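Local coordinates for 2,3-dimethylmalate lyase (Aspergillus niger, PDB 3FA4), which belongs to the phosphoenolpyruvate phosphomutase family of TIM-barrel enzymes and binds a magnesium ion at the carboxyl end of its barrel, at residues A85-G90 / F112-Q117; D154-A159 / A184-L189; L211-E216 / I235-F240. One frame throughout, in Å; residues are numbered along the deposited sequence.

Contact 1. Residues A85-G90 / F112-Q117. With MG (magnesium ion), chain N.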
# COMPACT_ATOMS: atom_id res chain seq x y z
N ALA B 85 19.45 4.32 0.71
CA ALA B 85 18.32 4.00 1.55
C ALA B 85 18.60 2.98 2.67
O ALA B 85 19.21 1.96 2.47
CB ALA B 85 17.22 3.49 0.70
N ASP B 86 18.10 3.22 3.87
CA ASP B 86 18.18 2.17 4.91
C ASP B 86 17.42 0.93 4.35
O ASP B 86 16.48 1.14 3.55
CB ASP B 86 17.64 2.73 6.22
CG ASP B 86 17.65 1.72 7.31
OD1 ASP B 86 18.41 0.71 7.25
OD2 ASP B 86 16.84 1.90 8.26
N ALA B 87 17.86 -0.32 4.64
CA ALA B 87 17.09 -1.54 4.28
C ALA B 87 17.14 -2.52 5.45
O ALA B 87 16.89 -3.72 5.26
CB ALA B 87 17.61 -2.25 3.00
N ASP B 88 17.50 -2.02 6.64
CA ASP B 88 17.53 -2.82 7.84
C ASP B 88 18.26 -4.15 7.64
O ASP B 88 19.42 -4.14 7.28
CB ASP B 88 16.13 -2.99 8.38
CG ASP B 88 15.46 -1.64 8.65
OD1 ASP B 88 16.11 -0.73 9.21
OD2 ASP B 88 14.28 -1.46 8.27
N THR B 89 17.59 -5.28 7.83
CA THR B 89 18.27 -6.58 7.76
C THR B 89 17.78 -7.30 6.51
O THR B 89 17.99 -8.52 6.33
CB THR B 89 18.07 -7.39 9.07
OG1 THR B 89 16.73 -7.91 9.18
CG2 THR B 89 18.36 -6.49 10.30
N GLY B 90 17.08 -6.55 5.64
CA GLY B 90 16.52 -7.18 4.43
C GLY B 90 15.20 -7.89 4.59
O GLY B 90 14.75 -8.52 3.67
N PHE B 112 21.70 0.68 -0.87
CA PHE B 112 20.93 0.45 0.39
C PHE B 112 21.86 -0.22 1.35
O PHE B 112 22.71 -0.98 0.94
CB PHE B 112 19.69 -0.46 0.17
CG PHE B 112 19.98 -1.79 -0.49
CD1 PHE B 112 20.25 -2.91 0.27
CD2 PHE B 112 19.93 -1.92 -1.85
CE1 PHE B 112 20.47 -4.15 -0.33
CE2 PHE B 112 20.17 -3.15 -2.47
CZ PHE B 112 20.44 -4.27 -1.71
N HIS B 113 21.76 0.06 2.64
CA HIS B 113 22.56 -0.80 3.53
C HIS B 113 21.81 -1.97 4.17
O HIS B 113 20.67 -1.83 4.49
CB HIS B 113 23.40 -0.03 4.58
CG HIS B 113 22.64 1.01 5.35
ND1 HIS B 113 21.81 0.70 6.42
CD2 HIS B 113 22.62 2.36 5.22
CE1 HIS B 113 21.28 1.82 6.90
NE2 HIS B 113 21.76 2.84 6.20
N ILE B 114 22.52 -3.08 4.41
CA ILE B 114 22.01 -4.30 5.11
C ILE B 114 22.93 -4.69 6.28
O ILE B 114 24.15 -4.73 6.11
CB ILE B 114 21.81 -5.48 4.08
CG1 ILE B 114 20.38 -5.46 3.58
CG2 ILE B 114 22.10 -6.87 4.68
CD1 ILE B 114 20.20 -6.36 2.56
N GLU B 115 22.36 -4.91 7.46
CA GLU B 115 23.14 -5.07 8.69
C GLU B 115 23.08 -6.48 9.30
O GLU B 115 22.31 -7.37 8.79
CB GLU B 115 22.75 -3.99 9.74
CG GLU B 115 21.36 -4.12 10.26
CD GLU B 115 20.74 -2.81 10.81
OE1 GLU B 115 20.51 -1.86 10.05
OE2 GLU B 115 20.32 -2.78 12.01
N ASP B 116 23.89 -6.72 10.35
CA ASP B 116 24.09 -8.07 10.92
C ASP B 116 23.22 -8.37 12.19
O ASP B 116 23.41 -9.39 12.88
CB ASP B 116 25.58 -8.34 11.13
CG ASP B 116 26.26 -7.26 11.92
OD1 ASP B 116 25.60 -6.23 12.19
OD2 ASP B 116 27.43 -7.44 12.28
N GLN B 117 22.26 -7.49 12.45
CA GLN B 117 21.34 -7.64 13.55
C GLN B 117 20.28 -8.69 13.24
O GLN B 117 20.13 -9.12 12.09
CB GLN B 117 20.69 -6.31 13.93
CG GLN B 117 21.67 -5.26 14.46
CD GLN B 117 20.98 -4.20 15.31
OE1 GLN B 117 20.71 -4.41 16.46
NE2 GLN B 117 20.70 -3.07 14.73
MG MG N . 17.13 0.75 10.18
O HOH W 1 19.02 0.20 9.84
O HOH W 2 15.32 1.58 10.50
O HOH W 3 17.95 2.63 11.12
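A single magnesium-bound water ties Asp86 to Glu115, donating one hydrogen bond to Asp86 OD1 (2.7 Å) and another to Glu115 OE1 (2.6 Å). This happens at the carboxyl end of a TIM-barrel beta-alpha-beta crossover, in which helix 94-107 links the adjacent parallel strands 83-86 and 111-114. Asp86 OD1 and Glu115 OE1 are 4.3 Å apart and do not bond directly; the water, probably polarised by the magnesium, bridges them. The ion is held directly by Asp86 OD2 at 2.3 Å and Asp88 OD1 at 2.0 Å, with three waters beside them. Asp86 extends with CG anti to its backbone N (chi1 178°), and Asp88 N bonds to Asp86 OD1 from above its carboxylate plane, closing an Asx turn that fixes the second ligand beside the first. His113 lays one ring face over Asp86 CA, a CH-pi contact, while its NE2 is engaged by Tyr43. Gly90 ends the type II' turn from Ala87 at a positive phi (83°), where having no side chain avoids the preceding carbonyl. This turn delivers Asp88 O to Glu115 N at 3.0 Å. Gln117 NE2 then bonds to Glu115 OE2 at 2.8 Å, nearly along the C-O axis.

Contact 2. Residues D154-A159 / A184-L189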
# COMPACT_ATOMS: atom_id res chain seq x y z
N ASP B 154 22.69 -2.36 -11.07
CA ASP B 154 23.90 -1.71 -10.53
C ASP B 154 23.65 -1.15 -9.13
O ASP B 154 24.48 -0.43 -8.62
CB ASP B 154 24.25 -0.49 -11.35
CG ASP B 154 24.93 -0.81 -12.68
OD1 ASP B 154 25.50 -1.90 -12.80
OD2 ASP B 154 24.93 0.07 -13.59
N ILE B 155 22.51 -1.43 -8.51
CA ILE B 155 22.30 -0.94 -7.17
C ILE B 155 23.58 -1.29 -6.36
O ILE B 155 24.14 -2.36 -6.55
CB ILE B 155 20.93 -1.50 -6.55
CG1 ILE B 155 20.51 -0.64 -5.32
CG2 ILE B 155 21.06 -2.97 -6.26
CD1 ILE B 155 19.13 -0.83 -4.84
N VAL B 156 24.03 -0.36 -5.51
CA VAL B 156 25.22 -0.43 -4.65
C VAL B 156 24.88 -1.10 -3.30
O VAL B 156 24.06 -0.63 -2.57
CB VAL B 156 25.87 1.04 -4.54
CG1 VAL B 156 26.90 1.18 -3.42
CG2 VAL B 156 26.51 1.44 -5.87
N VAL B 157 25.49 -2.24 -3.00
CA VAL B 157 25.28 -2.95 -1.74
C VAL B 157 26.23 -2.45 -0.66
O VAL B 157 27.45 -2.58 -0.76
CB VAL B 157 25.34 -4.50 -1.91
CG1 VAL B 157 24.97 -5.16 -0.64
CG2 VAL B 157 24.31 -4.94 -2.97
N ILE B 158 25.66 -1.81 0.36
CA ILE B 158 26.47 -1.39 1.49
C ILE B 158 26.33 -2.42 2.59
O ILE B 158 25.21 -2.75 2.90
CB ILE B 158 26.10 0.00 1.97
CG1 ILE B 158 26.03 0.99 0.76
CG2 ILE B 158 27.09 0.40 3.04
CD1 ILE B 158 25.82 2.47 1.05
N ALA B 159 27.46 -2.93 3.13
CA ALA B 159 27.50 -3.90 4.22
C ALA B 159 27.73 -3.16 5.54
O ALA B 159 28.75 -2.57 5.78
CB ALA B 159 28.60 -4.98 3.97
N ALA B 184 29.82 -7.23 -1.44
CA ALA B 184 29.31 -5.90 -1.04
C ALA B 184 30.24 -4.80 -1.58
O ALA B 184 31.47 -5.01 -1.71
CB ALA B 184 29.18 -5.79 0.48
N ASP B 185 29.66 -3.63 -1.87
CA ASP B 185 30.44 -2.58 -2.58
C ASP B 185 31.07 -1.54 -1.61
O ASP B 185 32.05 -0.84 -1.94
CB ASP B 185 29.57 -1.85 -3.62
CG ASP B 185 28.90 -2.79 -4.60
OD1 ASP B 185 29.61 -3.34 -5.44
OD2 ASP B 185 27.63 -2.93 -4.59
N VAL B 186 30.49 -1.42 -0.44
CA VAL B 186 30.89 -0.40 0.52
C VAL B 186 30.79 -1.02 1.89
O VAL B 186 29.85 -1.86 2.16
CB VAL B 186 29.93 0.83 0.45
CG1 VAL B 186 30.32 1.91 1.42
CG2 VAL B 186 29.87 1.37 -1.00
N GLY B 187 31.72 -0.63 2.77
CA GLY B 187 31.59 -0.98 4.21
C GLY B 187 31.16 0.12 5.15
O GLY B 187 31.57 1.25 5.03
N PHE B 188 30.42 -0.25 6.20
CA PHE B 188 29.74 0.74 7.08
C PHE B 188 29.90 0.19 8.52
O PHE B 188 29.17 -0.72 8.92
CB PHE B 188 28.24 0.76 6.60
CG PHE B 188 27.26 1.65 7.45
CD1 PHE B 188 26.01 1.96 6.95
CD2 PHE B 188 27.61 2.19 8.65
CE1 PHE B 188 25.14 2.76 7.64
CE2 PHE B 188 26.74 2.95 9.33
CZ PHE B 188 25.48 3.21 8.82
N LEU B 189 30.91 0.69 9.25
CA LEU B 189 31.13 0.40 10.67
C LEU B 189 30.37 1.42 11.53
O LEU B 189 30.76 2.60 11.67
CB LEU B 189 32.62 0.47 11.01
CG LEU B 189 33.28 -0.46 12.04
CD1 LEU B 189 34.48 0.26 12.69
CD2 LEU B 189 32.37 -0.99 13.11
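Val157 and Asp185 grip each other through both polar atoms of the Val157 backbone, where the parallel TIM-barrel strands 156-161 and 186-189 come together. Val157 N gives its hydrogen to Asp185 OD2 at 2.8 Å, using the anti lone pair of the carboxylate oxygen. Continued regularly, the ladder would bring Ala184 O to this N-H, but Ala184 O is taken by Trp208, and the aspartate side chain supplies the acceptor instead. The torsion that permits this sets CG beside the backbone N and anti to the carbonyl carbon (chi1 -54°). Aspartate suits the place because its second oxygen, OD1, is left to form a salt bridge with Arg10 of helix 5-13.

Val157 O accepts twice, from Asp185 N at 2.7 Å and, less closely, from Val186 N at 3.3 Å. From here on the regular alternation of a parallel sheet holds. Ala159 N points almost straight (172°) at Val186 O, and Phe188 N makes a weak bond to Ala159 O. The polar backbone atoms of Ile158 serve strand 111-114, while the backbone of Gly187 faces away from strand 156-161 and bonds to Pro209 and Leu211.

Apolar side chains fill both faces. Beta-branched Ile158 and Val186 run alongside each other on one face, CG1 and CG2 of Ile158 both against Val186 CB, and Val156 CG1 adds to them by meeting Val186 CG2 at 3.8 Å. Beyond them Ile158 CG2 touches Phe188 CB at 3.8 Å, and the ring edge faces the same methyl from farther off; the ring also makes a T-shaped (edge-to-face) contact with His113. On the other face, next to helix 134-151, small residues allow a close fit, and Ala159 CB comes within 3.6 Å of Ala184 CB.

Contact 3. Residues L211-E216 / I235-F240; sequences LLNMVE and IIIFPF
Leu211 spans two residues of the neighbouring strand, Ile235 and Ile237, on the inner side of the TIM barrel; strands 211-213 and 235-238 run parallel here as the ends of a beta-alpha-beta unit built with helix 225-231. Leu211 CB stands 4.0 Å from Ile235 O. CG, anti to the backbone N (chi1 177°), leans on Ile235 CG2, and there the chain forks: CD1 continues onto the same methyl at 3.6 Å, whereas CD2 turns to Ile237 CD1 at 3.7 Å. A forked leucine thus bridges two branched isoleucines. Leu212 and Ile236 pair on the opposite face, against helix 225-231.

Three backbone bonds stitch the strands: Leu212 N to Ile235 O, Ile237 N to Leu212 O and Met214 N to Ile237 O. Past them the ladder ends at Pro239, which has no N-H, and a water links Met214 O to Phe240 N instead. Val215 and Phe240 also pack on Pro271 of a neighbouring subunit. The amide of Asn213 has two fates: ND2 bonds to Glu190, whereas the buried OD1, with no polar partner in the model, sits tightly against the proline ring, 3.0 Å from Pro239 CG.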
# COMPACT_ATOMS: atom_id res chain seq x y z
N LEU B 211 31.87 4.23 4.46
CA LEU B 211 30.83 5.19 4.69
C LEU B 211 30.91 5.55 6.14
O LEU B 211 30.88 4.69 6.97
CB LEU B 211 29.47 4.59 4.40
CG LEU B 211 28.17 5.36 4.62
CD1 LEU B 211 27.16 4.90 3.69
CD2 LEU B 211 27.66 5.31 5.99
N LEU B 212 31.02 6.82 6.44
CA LEU B 212 30.88 7.29 7.79
C LEU B 212 29.47 7.71 8.17
O LEU B 212 28.90 8.54 7.55
CB LEU B 212 31.87 8.39 8.10
CG LEU B 212 31.81 9.15 9.42
CD1 LEU B 212 32.17 8.31 10.54
CD2 LEU B 212 32.65 10.34 9.35
N ASN B 213 28.95 7.13 9.21
CA ASN B 213 27.70 7.59 9.77
C ASN B 213 27.78 8.72 10.85
O ASN B 213 28.11 8.50 12.05
CB ASN B 213 26.87 6.43 10.29
CG ASN B 213 25.48 6.87 10.72
OD1 ASN B 213 24.88 7.86 10.20
ND2 ASN B 213 24.94 6.14 11.70
N MET B 214 27.45 9.93 10.41
CA MET B 214 27.66 11.09 11.25
C MET B 214 26.36 11.58 11.88
O MET B 214 25.72 12.53 11.44
CB MET B 214 28.35 12.22 10.46
CG MET B 214 28.92 13.34 11.35
SD MET B 214 30.20 12.72 12.41
CE MET B 214 29.28 12.35 13.91
N VAL B 215 25.96 10.88 12.91
CA VAL B 215 24.93 11.37 13.79
C VAL B 215 25.66 12.07 14.94
O VAL B 215 26.39 11.41 15.69
CB VAL B 215 24.05 10.26 14.29
CG1 VAL B 215 22.88 10.92 15.04
CG2 VAL B 215 23.54 9.52 13.15
N GLU B 216 25.55 13.40 15.03
CA GLU B 216 26.26 14.10 16.08
C GLU B 216 25.72 13.71 17.43
O GLU B 216 24.58 13.17 17.55
CB GLU B 216 26.22 15.58 15.89
CG GLU B 216 26.88 16.08 14.62
CD GLU B 216 26.31 17.46 14.27
OE1 GLU B 216 25.06 17.57 14.30
OE2 GLU B 216 27.11 18.42 14.06
N ILE B 235 31.93 8.06 1.53
CA ILE B 235 30.57 8.56 1.74
C ILE B 235 30.47 9.01 3.17
O ILE B 235 30.95 8.33 4.13
CB ILE B 235 29.52 7.46 1.42
CG1 ILE B 235 29.79 6.84 0.03
CG2 ILE B 235 28.05 7.88 1.79
CD1 ILE B 235 29.09 5.50 -0.24
N ILE B 236 29.83 10.18 3.32
CA ILE B 236 29.32 10.62 4.62
C ILE B 236 27.80 10.87 4.53
O ILE B 236 27.30 11.44 3.54
CB ILE B 236 30.12 11.88 5.14
CG1 ILE B 236 29.88 12.14 6.65
CG2 ILE B 236 29.80 13.11 4.26
CD1 ILE B 236 30.82 13.22 7.24
N ILE B 237 27.09 10.45 5.57
CA ILE B 237 25.63 10.54 5.70
C ILE B 237 25.36 11.24 6.98
O ILE B 237 26.19 11.20 7.84
CB ILE B 237 24.86 9.15 5.55
CG1 ILE B 237 25.18 8.18 6.71
CG2 ILE B 237 25.08 8.57 4.13
CD1 ILE B 237 24.40 6.93 6.68
N PHE B 238 24.26 11.96 7.08
CA PHE B 238 23.93 12.66 8.27
C PHE B 238 22.48 12.44 8.50
O PHE B 238 21.71 13.33 8.19
CB PHE B 238 24.12 14.20 8.17
CG PHE B 238 25.45 14.65 7.63
CD1 PHE B 238 25.64 14.84 6.26
CD2 PHE B 238 26.50 14.97 8.50
CE1 PHE B 238 26.86 15.26 5.77
CE2 PHE B 238 27.71 15.40 8.00
CZ PHE B 238 27.87 15.55 6.65
N PRO B 239 22.07 11.30 9.10
CA PRO B 239 20.69 10.88 9.18
C PRO B 239 19.71 11.85 9.87
O PRO B 239 18.48 11.78 9.67
CB PRO B 239 20.79 9.56 9.98
CG PRO B 239 22.15 9.10 9.87
CD PRO B 239 22.98 10.30 9.73
N PHE B 240 20.24 12.70 10.76
CA PHE B 240 19.44 13.74 11.46
C PHE B 240 19.50 15.19 10.93
O PHE B 240 19.01 16.09 11.57
CB PHE B 240 19.80 13.72 12.91
CG PHE B 240 19.00 12.80 13.67
CD1 PHE B 240 19.15 11.42 13.47
CD2 PHE B 240 18.09 13.28 14.57
CE1 PHE B 240 18.36 10.52 14.15
CE2 PHE B 240 17.30 12.43 15.27
CZ PHE B 240 17.43 11.02 15.06
O HOH W 4 23.09 13.60 11.67

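In the fold
All three contacts are buried and belong to one parallel barrel sheet. Contact 1 adjoins contact 2 through strands 111-114 and 156-161, and contact 2 adjoins contact 3 where Gly187 O lies 3.1 Å from Leu211 N. Contacts 1 and 3 do not touch, their nearest atoms being about 5 Å apart. Chemistry follows position: contact 1, at the carboxyl ends of its strands, is acidic and holds the metal; contact 2 is apolar along its strands, with a charged aspartate where strand 186-189 begins; contact 3 is mostly aliphatic, and its C-terminal end meets another subunit. Phe188 of contact 2 also reaches Leu211 and Asn213 of contact 3, joining all three inside the barrel.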